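Local coordinates for protein Lip_vut3, C2L (Metagenome, PDB 6NKD) that probably hydrolyses lipid esters as a GDSL-family lipase of the SGNH hydrolase clan, and may act in spore germination, at residues V14-G19 against A47-E52; K95-F100 against A146-S151; L133-N138 against V168-A173. One frame throughout, in Å; residues are numbered along the deposited sequence.

Interaction 1: residues V14-G19 against A47-E52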
loop_
_atom_site.group_PDB
_atom_site.type_symbol
_atom_site.label_atom_id
_atom_site.label_comp_id
_atom_site.label_asym_id
_atom_site.label_seq_id
_atom_site.Cartn_x
_atom_site.Cartn_y
_atom_site.Cartn_z
ATOM N N VAL A 14 12.609 3.181 5.074
ATOM C CA VAL A 14 11.598 2.405 4.366
ATOM C C VAL A 14 11.826 2.481 2.861
ATOM O O VAL A 14 11.641 1.495 2.139
ATOM C CB VAL A 14 10.187 2.891 4.752
ATOM C CG1 VAL A 14 9.133 2.243 3.866
ATOM C CG2 VAL A 14 9.906 2.602 6.217
ATOM N N GLY A 15 12.245 3.641 2.369
ATOM C CA GLY A 15 12.398 3.862 0.948
ATOM C C GLY A 15 11.239 4.572 0.286
ATOM O O GLY A 15 11.041 4.398 -0.922
ATOM N N VAL A 16 10.469 5.358 1.035
ATOM C CA VAL A 16 9.307 6.037 0.480
ATOM C C VAL A 16 9.766 7.071 -0.534
ATOM O O VAL A 16 10.717 7.825 -0.290
ATOM C CB VAL A 16 8.477 6.678 1.604
ATOM C CG1 VAL A 16 7.284 7.435 1.036
ATOM C CG2 VAL A 16 8.020 5.617 2.594
ATOM N N GLY A 17 9.104 7.104 -1.689
ATOM C CA GLY A 17 9.419 8.021 -2.763
ATOM C C GLY A 17 9.975 7.339 -3.996
ATOM O O GLY A 17 9.697 7.781 -5.116
ATOM N N ALA A 18 10.745 6.268 -3.812
ATOM C CA ALA A 18 11.302 5.516 -4.926
ATOM C C ALA A 18 10.273 4.639 -5.625
ATOM O O ALA A 18 10.542 4.160 -6.731
ATOM C CB ALA A 18 12.466 4.646 -4.439
ATOM N N GLY A 19 9.116 4.426 -5.023
ATOM C CA GLY A 19 8.127 3.525 -5.575
ATOM C C GLY A 19 8.069 2.229 -4.791
ATOM O O GLY A 19 9.060 1.780 -4.197
ATOM N N ALA A 47 11.758 -0.046 10.362
ATOM C CA ALA A 47 11.450 1.325 9.982
ATOM C C ALA A 47 9.963 1.455 9.688
ATOM O O ALA A 47 9.309 0.495 9.274
ATOM C CB ALA A 47 12.275 1.765 8.769
ATOM N N LYS A 48 9.445 2.662 9.902
ATOM C CA LYS A 48 8.042 2.971 9.666
ATOM C C LYS A 48 7.914 4.476 9.488
ATOM O O LYS A 48 8.637 5.250 10.119
ATOM C CB LYS A 48 7.157 2.489 10.823
ATOM C CG LYS A 48 5.659 2.679 10.610
ATOM C CD LYS A 48 5.031 1.475 9.923
ATOM C CE LYS A 48 3.554 1.705 9.640
ATOM N NZ LYS A 48 2.814 2.172 10.846
ATOM N N SER A 49 6.997 4.884 8.616
ATOM C CA SER A 49 6.761 6.306 8.404
ATOM C C SER A 49 6.241 6.955 9.683
ATOM O O SER A 49 5.406 6.387 10.392
ATOM C CB SER A 49 5.768 6.514 7.260
ATOM O OG SER A 49 6.298 6.021 6.044
ATOM N N GLY A 50 6.749 8.147 9.980
ATOM C CA GLY A 50 6.364 8.847 11.188
ATOM C C GLY A 50 7.002 8.336 12.457
ATOM O O GLY A 50 6.527 8.674 13.547
ATOM N N LEU A 51 8.059 7.535 12.357
ATOM C CA LEU A 51 8.754 7.022 13.534
ATOM C C LEU A 51 9.769 8.066 13.979
ATOM O O LEU A 51 10.846 8.195 13.390
ATOM C CB LEU A 51 9.426 5.689 13.224
ATOM C CG LEU A 51 9.258 4.588 14.271
ATOM C CD1 LEU A 51 7.790 4.221 14.420
ATOM C CD2 LEU A 51 10.085 3.368 13.900
ATOM N N GLU A 52 9.430 8.818 15.021
ATOM C CA GLU A 52 10.300 9.883 15.491
ATOM C C GLU A 52 11.475 9.308 16.282
ATOM O O GLU A 52 11.531 8.116 16.597
ATOM C CB GLU A 52 9.509 10.888 16.327
ATOM C CG GLU A 52 8.381 11.553 15.551
ATOM C CD GLU A 52 7.787 12.746 16.274
ATOM O OE1 GLU A 52 8.388 13.201 17.270
ATOM O OE2 GLU A 52 6.719 13.230 15.843
#
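A single methyl of Val14 bears most of this contact, and no hydrogen bond joins the two loops. Val14 CG2, set anti to the carbonyl carbon (CG1 takes the place anti to the backbone N, chi1 171°), reaches across to Ala47 CB at 3.6 Å. The same methyl of Val14 also comes to 3.7 Å from the backbone N of Lys48, just where strand 41-47 gives way to loop. Further along, Val16 CG2 approaches Ser49 OG at 3.9 Å, an apolar branch beside a hydroxyl whose polar partner is Glu55 of the second subunit. Lys48 turns away from the 14-19 loop, and its NZ pairs in a salt bridge with Glu52 of the second subunit, so this loop also meets a neighbouring copy of the protein. Chain direction between the two valines is set by Gly15, the C-prime residue of a Schellman motif that ends the short helix beginning with Ser11, the nucleophile by similarity. In the other loop, Lys48 to Leu51 form a type II turn holding Gly50, a substrate-binding residue by similarity. The contact therefore brings together the loop after helix 11-14 and the one linking strand 41-47 to helix 53-59, with helix 192-204 bordering the first loop through Tyr195, which hydrogen-bonds to Val16 O.

Interaction 2: residues K95-F100 against A146-S151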
loop_
_atom_site.group_PDB
_atom_site.type_symbol
_atom_site.label_atom_id
_atom_site.label_comp_id
_atom_site.label_asym_id
_atom_site.label_seq_id
_atom_site.Cartn_x
_atom_site.Cartn_y
_atom_site.Cartn_z
ATOM N N LYS A 95 4.944 31.824 14.035
ATOM C CA LYS A 95 6.106 32.652 13.700
ATOM C C LYS A 95 7.147 32.662 14.817
ATOM O O LYS A 95 7.901 33.625 14.971
ATOM C CB LYS A 95 5.687 34.081 13.341
ATOM C CG LYS A 95 4.820 34.173 12.095
ATOM C CD LYS A 95 5.623 33.912 10.828
ATOM C CE LYS A 95 6.242 35.192 10.289
ATOM N NZ LYS A 95 5.201 36.170 9.861
ATOM N N ASP A 96 7.201 31.589 15.602
ATOM C CA ASP A 96 8.199 31.445 16.654
ATOM C C ASP A 96 9.395 30.687 16.092
ATOM O O ASP A 96 9.263 29.537 15.660
ATOM C CB ASP A 96 7.613 30.717 17.863
ATOM C CG ASP A 96 8.556 30.700 19.053
ATOM O OD1 ASP A 96 9.649 31.300 18.965
ATOM O OD2 ASP A 96 8.203 30.085 20.081
ATOM N N GLU A 97 10.561 31.332 16.097
ATOM C CA GLU A 97 11.772 30.725 15.562
ATOM C C GLU A 97 12.378 29.691 16.503
ATOM O O GLU A 97 13.306 28.980 16.102
ATOM C CB GLU A 97 12.795 31.821 15.249
ATOM C CG GLU A 97 13.786 31.473 14.154
ATOM C CD GLU A 97 14.572 32.683 13.685
ATOM O OE1 GLU A 97 15.184 32.611 12.599
ATOM O OE2 GLU A 97 14.575 33.706 14.401
ATOM N N HIS A 98 11.870 29.583 17.730
ATOM C CA HIS A 98 12.379 28.639 18.714
ATOM C C HIS A 98 11.736 27.261 18.614
ATOM O O HIS A 98 12.276 26.303 19.175
ATOM C CB HIS A 98 12.166 29.205 20.126
ATOM C CG HIS A 98 12.641 28.303 21.224
ATOM N ND1 HIS A 98 13.976 28.081 21.481
ATOM C CD2 HIS A 98 11.956 27.561 22.127
ATOM C CE1 HIS A 98 14.094 27.245 22.497
ATOM N NE2 HIS A 98 12.884 26.915 22.908
ATOM N N VAL A 99 10.614 27.133 17.899
ATOM C CA VAL A 99 9.863 25.880 17.913
ATOM C C VAL A 99 10.679 24.736 17.325
ATOM O O VAL A 99 10.574 23.591 17.781
ATOM C CB VAL A 99 8.515 26.050 17.179
ATOM C CG1 VAL A 99 8.730 26.398 15.713
ATOM C CG2 VAL A 99 7.671 24.790 17.315
ATOM N N PHE A 100 11.515 25.015 16.323
ATOM C CA PHE A 100 12.318 23.948 15.740
ATOM C C PHE A 100 13.586 23.698 16.544
ATOM O O PHE A 100 14.030 22.551 16.658
ATOM C CB PHE A 100 12.672 24.269 14.286
ATOM C CG PHE A 100 13.535 23.225 13.624
ATOM C CD1 PHE A 100 12.970 22.088 13.067
ATOM C CD2 PHE A 100 14.912 23.379 13.561
ATOM C CE1 PHE A 100 13.762 21.125 12.461
ATOM C CE2 PHE A 100 15.708 22.420 12.955
ATOM C CZ PHE A 100 15.132 21.292 12.404
ATOM N N ALA A 146 14.135 27.356 6.520
ATOM C CA ALA A 146 14.317 25.910 6.458
ATOM C C ALA A 146 15.787 25.552 6.286
ATOM O O ALA A 146 16.272 24.590 6.892
ATOM C CB ALA A 146 13.481 25.322 5.323
ATOM N N ASP A 147 16.514 26.318 5.471
ATOM C CA ASP A 147 17.933 26.045 5.279
ATOM C C ASP A 147 18.729 26.363 6.539
ATOM O O ASP A 147 19.638 25.614 6.912
ATOM C CB ASP A 147 18.464 26.844 4.089
ATOM C CG ASP A 147 19.831 26.372 3.635
ATOM O OD1 ASP A 147 19.916 25.267 3.058
ATOM O OD2 ASP A 147 20.818 27.105 3.853
ATOM N N LYS A 148 18.396 27.469 7.208
ATOM C CA LYS A 148 19.094 27.832 8.437
ATOM C C LYS A 148 18.816 26.826 9.546
ATOM O O LYS A 148 19.729 26.440 10.286
ATOM C CB LYS A 148 18.684 29.240 8.872
ATOM C CG LYS A 148 19.345 29.728 10.152
ATOM C CD LYS A 148 18.893 31.142 10.491
ATOM C CE LYS A 148 19.657 31.708 11.679
ATOM N NZ LYS A 148 19.275 33.121 11.964
ATOM N N TRP A 149 17.562 26.389 9.672
ATOM C CA TRP A 149 17.206 25.428 10.712
ATOM C C TRP A 149 17.948 24.112 10.519
ATOM O O TRP A 149 18.508 23.554 11.469
ATOM C CB TRP A 149 15.694 25.195 10.708
ATOM C CG TRP A 149 14.916 26.180 11.529
ATOM C CD1 TRP A 149 15.421 27.162 12.331
ATOM C CD2 TRP A 149 13.489 26.271 11.632
ATOM N NE1 TRP A 149 14.397 27.859 12.927
ATOM C CE2 TRP A 149 13.201 27.331 12.515
ATOM C CE3 TRP A 149 12.428 25.558 11.066
ATOM C CZ2 TRP A 149 11.897 27.696 12.843
ATOM C CZ3 TRP A 149 11.134 25.921 11.392
ATOM C CH2 TRP A 149 10.879 26.981 12.273
ATOM N N ILE A 150 17.965 23.604 9.285
ATOM C CA ILE A 150 18.567 22.302 9.024
ATOM C C ILE A 150 20.086 22.381 9.097
ATOM O O ILE A 150 20.744 21.432 9.543
ATOM C CB ILE A 150 18.067 21.770 7.668
ATOM C CG1 ILE A 150 16.558 21.517 7.742
ATOM C CG2 ILE A 150 18.808 20.505 7.262
ATOM C CD1 ILE A 150 15.951 20.979 6.469
ATOM N N SER A 151 20.670 23.510 8.686
ATOM C CA SER A 151 22.115 23.671 8.807
ATOM C C SER A 151 22.550 23.673 10.267
ATOM O O SER A 151 23.598 23.114 10.609
ATOM C CB SER A 151 22.564 24.958 8.115
ATOM O OG SER A 151 22.233 24.943 6.736
#
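Phe100 lays its CB, rather than its ring, squarely over the indole of Trp149. That CB stands 3.4 Å from the centroid of the Trp149 six-membered ring, 10° off the normal, a CH-pi contact over one face. With its CG anti to the backbone N (chi1 178°), the phenyl group is carried back past the five-membered ring toward Trp149 CB. The two planes are 12° apart but offset enough that there is little ring-on-ring overlap, the centroids of the Phe100 ring and the Trp149 five-membered ring lying 4.8 Å from each other. Round the rest of the indole, Val99 CG1 meets Trp149 CH2 at 4.1 Å and Glu97 CG meets Trp149 NE1 at 3.9 Å. One layer out, Asp96 OD1 accepts from His98 N at 3.1 Å, a capping bond at the turn leading into helix 98-122. Glu97 OE1 and Lys148 NZ, 4.2 Å apart, are opposite charges at the solvent side, beyond salt-bridge range. Replacing Trp149 by alanine is likely to open a gap between the two helices and to leave Phe100 CB and Val99 without the indole they pack on. Helix 81-94 also packs on Trp149, through Leu88 and, edge-to-face, Tyr91, so three helices, 81-94, 98-122 and 144-157, converge on this tryptophan.

Interaction 3: residues L133-N138 against V168-A173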
loop_
_atom_site.group_PDB
_atom_site.type_symbol
_atom_site.label_atom_id
_atom_site.label_comp_id
_atom_site.label_asym_id
_atom_site.label_seq_id
_atom_site.Cartn_x
_atom_site.Cartn_y
_atom_site.Cartn_z
ATOM N N LEU A 133 25.051 7.460 10.555
ATOM C CA LEU A 133 23.802 8.197 10.685
ATOM C C LEU A 133 23.802 9.369 9.714
ATOM O O LEU A 133 24.803 10.084 9.590
ATOM C CB LEU A 133 23.595 8.682 12.122
ATOM C CG LEU A 133 24.709 9.492 12.783
ATOM C CD1 LEU A 133 24.420 10.983 12.686
ATOM C CD2 LEU A 133 24.890 9.068 14.231
ATOM N N LEU A 134 22.684 9.558 9.024
ATOM C CA LEU A 134 22.570 10.551 7.966
ATOM C C LEU A 134 21.901 11.809 8.499
ATOM O O LEU A 134 20.905 11.736 9.224
ATOM C CB LEU A 134 21.772 9.999 6.785
ATOM C CG LEU A 134 22.244 8.666 6.204
ATOM C CD1 LEU A 134 21.532 7.491 6.864
ATOM C CD2 LEU A 134 22.044 8.647 4.697
ATOM N N ASN A 135 22.450 12.965 8.134
ATOM C CA ASN A 135 21.858 14.219 8.564
ATOM C C ASN A 135 20.661 14.563 7.677
ATOM O O ASN A 135 20.249 13.790 6.807
ATOM C CB ASN A 135 22.902 15.338 8.575
ATOM C CG ASN A 135 23.536 15.587 7.213
ATOM O OD1 ASN A 135 22.968 15.267 6.169
ATOM N ND2 ASN A 135 24.725 16.178 7.223
ATOM N N LEU A 136 20.100 15.745 7.899
ATOM C CA LEU A 136 18.903 16.169 7.193
ATOM C C LEU A 136 19.263 17.010 5.975
ATOM O O LEU A 136 20.168 17.848 6.026
ATOM C CB LEU A 136 17.990 16.969 8.124
ATOM C CG LEU A 136 17.468 16.236 9.362
ATOM C CD1 LEU A 136 16.620 17.168 10.213
ATOM C CD2 LEU A 136 16.678 14.999 8.962
ATOM N N TYR A 137 18.553 16.769 4.881
ATOM C CA TYR A 137 18.625 17.624 3.707
ATOM C C TYR A 137 17.491 18.644 3.745
ATOM O O TYR A 137 16.493 18.474 4.449
ATOM C CB TYR A 137 18.552 16.795 2.422
ATOM C CG TYR A 137 17.300 15.953 2.288
ATOM C CD1 TYR A 137 16.141 16.477 1.728
ATOM C CD2 TYR A 137 17.280 14.631 2.713
ATOM C CE1 TYR A 137 14.998 15.712 1.602
ATOM C CE2 TYR A 137 16.141 13.857 2.590
ATOM C CZ TYR A 137 15.003 14.404 2.033
ATOM O OH TYR A 137 13.865 13.640 1.907
ATOM N N ASN A 138 17.656 19.716 2.971
ATOM C CA ASN A 138 16.646 20.763 2.920
ATOM C C ASN A 138 15.800 20.585 1.668
ATOM O O ASN A 138 16.248 20.944 0.568
ATOM C CB ASN A 138 17.298 22.148 2.938
ATOM C CG ASN A 138 16.280 23.271 2.897
ATOM O OD1 ASN A 138 15.127 23.094 3.291
ATOM N ND2 ASN A 138 16.701 24.434 2.414
ATOM N N VAL A 168 28.990 10.739 10.416
ATOM C CA VAL A 168 27.772 11.469 10.088
ATOM C C VAL A 168 27.781 11.732 8.589
ATOM O O VAL A 168 28.670 12.424 8.077
ATOM C CB VAL A 168 27.668 12.779 10.882
ATOM C CG1 VAL A 168 26.361 13.486 10.567
ATOM C CG2 VAL A 168 27.789 12.502 12.372
ATOM N N ILE A 169 26.800 11.181 7.885
ATOM C CA ILE A 169 26.758 11.270 6.430
ATOM C C ILE A 169 26.137 12.600 6.028
ATOM O O ILE A 169 25.056 12.968 6.504
ATOM C CB ILE A 169 25.980 10.085 5.839
ATOM C CG1 ILE A 169 26.584 8.766 6.327
ATOM C CG2 ILE A 169 25.984 10.143 4.321
ATOM C CD1 ILE A 169 28.044 8.585 5.967
ATOM N N ASP A 170 26.824 13.328 5.144
ATOM C CA ASP A 170 26.391 14.662 4.730
ATOM C C ASP A 170 25.335 14.524 3.637
ATOM O O ASP A 170 25.585 14.726 2.445
ATOM C CB ASP A 170 27.583 15.489 4.264
ATOM C CG ASP A 170 27.279 16.973 4.213
ATOM O OD1 ASP A 170 26.128 17.361 4.510
ATOM O OD2 ASP A 170 28.196 17.754 3.879
ATOM N N THR A 171 24.121 14.161 4.064
ATOM C CA THR A 171 23.005 14.082 3.127
ATOM C C THR A 171 22.662 15.452 2.561
ATOM O O THR A 171 22.168 15.553 1.432
ATOM C CB THR A 171 21.773 13.483 3.809
ATOM O OG1 THR A 171 22.182 12.635 4.888
ATOM C CG2 THR A 171 20.961 12.673 2.812
ATOM N N TYR A 172 22.910 16.511 3.334
ATOM C CA TYR A 172 22.605 17.864 2.882
ATOM C C TYR A 172 23.401 18.219 1.632
ATOM O O TYR A 172 22.852 18.757 0.663
ATOM C CB TYR A 172 22.885 18.857 4.013
ATOM C CG TYR A 172 22.680 20.313 3.656
ATOM C CD1 TYR A 172 21.444 20.925 3.826
ATOM C CD2 TYR A 172 23.729 21.081 3.164
ATOM C CE1 TYR A 172 21.258 22.257 3.505
ATOM C CE2 TYR A 172 23.551 22.410 2.841
ATOM C CZ TYR A 172 22.315 22.994 3.013
ATOM O OH TYR A 172 22.140 24.322 2.691
ATOM N N ALA A 173 24.703 17.916 1.634
ATOM C CA ALA A 173 25.537 18.223 0.476
ATOM C C ALA A 173 25.145 17.393 -0.740
ATOM O O ALA A 173 25.333 17.839 -1.878
ATOM C CB ALA A 173 27.011 18.002 0.811
HETATM O O HOH W 1 20.203 19.429 1.006
#
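Asn135 holds its CG between the backbone N and the carbonyl carbon (chi1 60°), which swings the amide over the start of helix 171-175. Asn135 OD1 thereby accepts from Tyr172 N at 3.1 Å, with a weaker, poorly angled bond from Thr171 N. At the other end of the amide, Asn135 ND2 donates to Asp170 OD1 at 3.3 Å, the acceptor near the amide plane while the donor rises above the carboxylate plane, the two flat groups being nearly perpendicular. Asp170 is itself the N-cap, its OD1 also accepting weakly from Ala173 N. Thr171 OG1 sits 3.0 Å from both Asn135 O and Asn135 OD1. Upstream, the strands pair in parallel: Ile169 N donates to Leu133 O (2.8 Å) and Asn135 N to Ile169 O (3.1 Å). Leu133 CD1 packs on the methyls of Val168 at one face of the sheet, and Leu134 lies alongside Ile169 at the other. Beyond the strands a water bridges Asn138 N and Tyr172 O, and Tyr137 gives its hydroxyl to Val188 O, close to the predicted active-site histidine. Strands 130-134 and 166-169 belong to one beta-alpha-beta unit, joined through helix 144-157. With its oxygen turned to the amide hydrogens at the helix start and its nitrogen to a carboxylate, the buried Asn135 is matched at both ends, and the positive helix end would probably polarise its carbonyl.

Interactions 2 and 3 touch, although their centres are 17 Å apart: Asp147 of helix 144-157 probably hydrogen-bonds through OD1 to Tyr172 OH, and Ile150 packs on the backbone of Leu136 and Tyr137. That helix thus ties the Trp149 cluster to the strand ends of the sheet. Interaction 1 stands apart, its nearest atoms about 7 Å from interaction 3 and about 11 Å from interaction 2. Interactions 1 and 3 both border the predicted catalytic site, for the Val16 and Tyr137 side chains come within about 4 and 5 Å of that of His189, while the Ser49 side chain is about 4 Å from that of Ser11. Interaction 2 is more remote, Phe100 being about 9 Å, side chain to side chain, from Asn82, a substrate-binding residue by similarity.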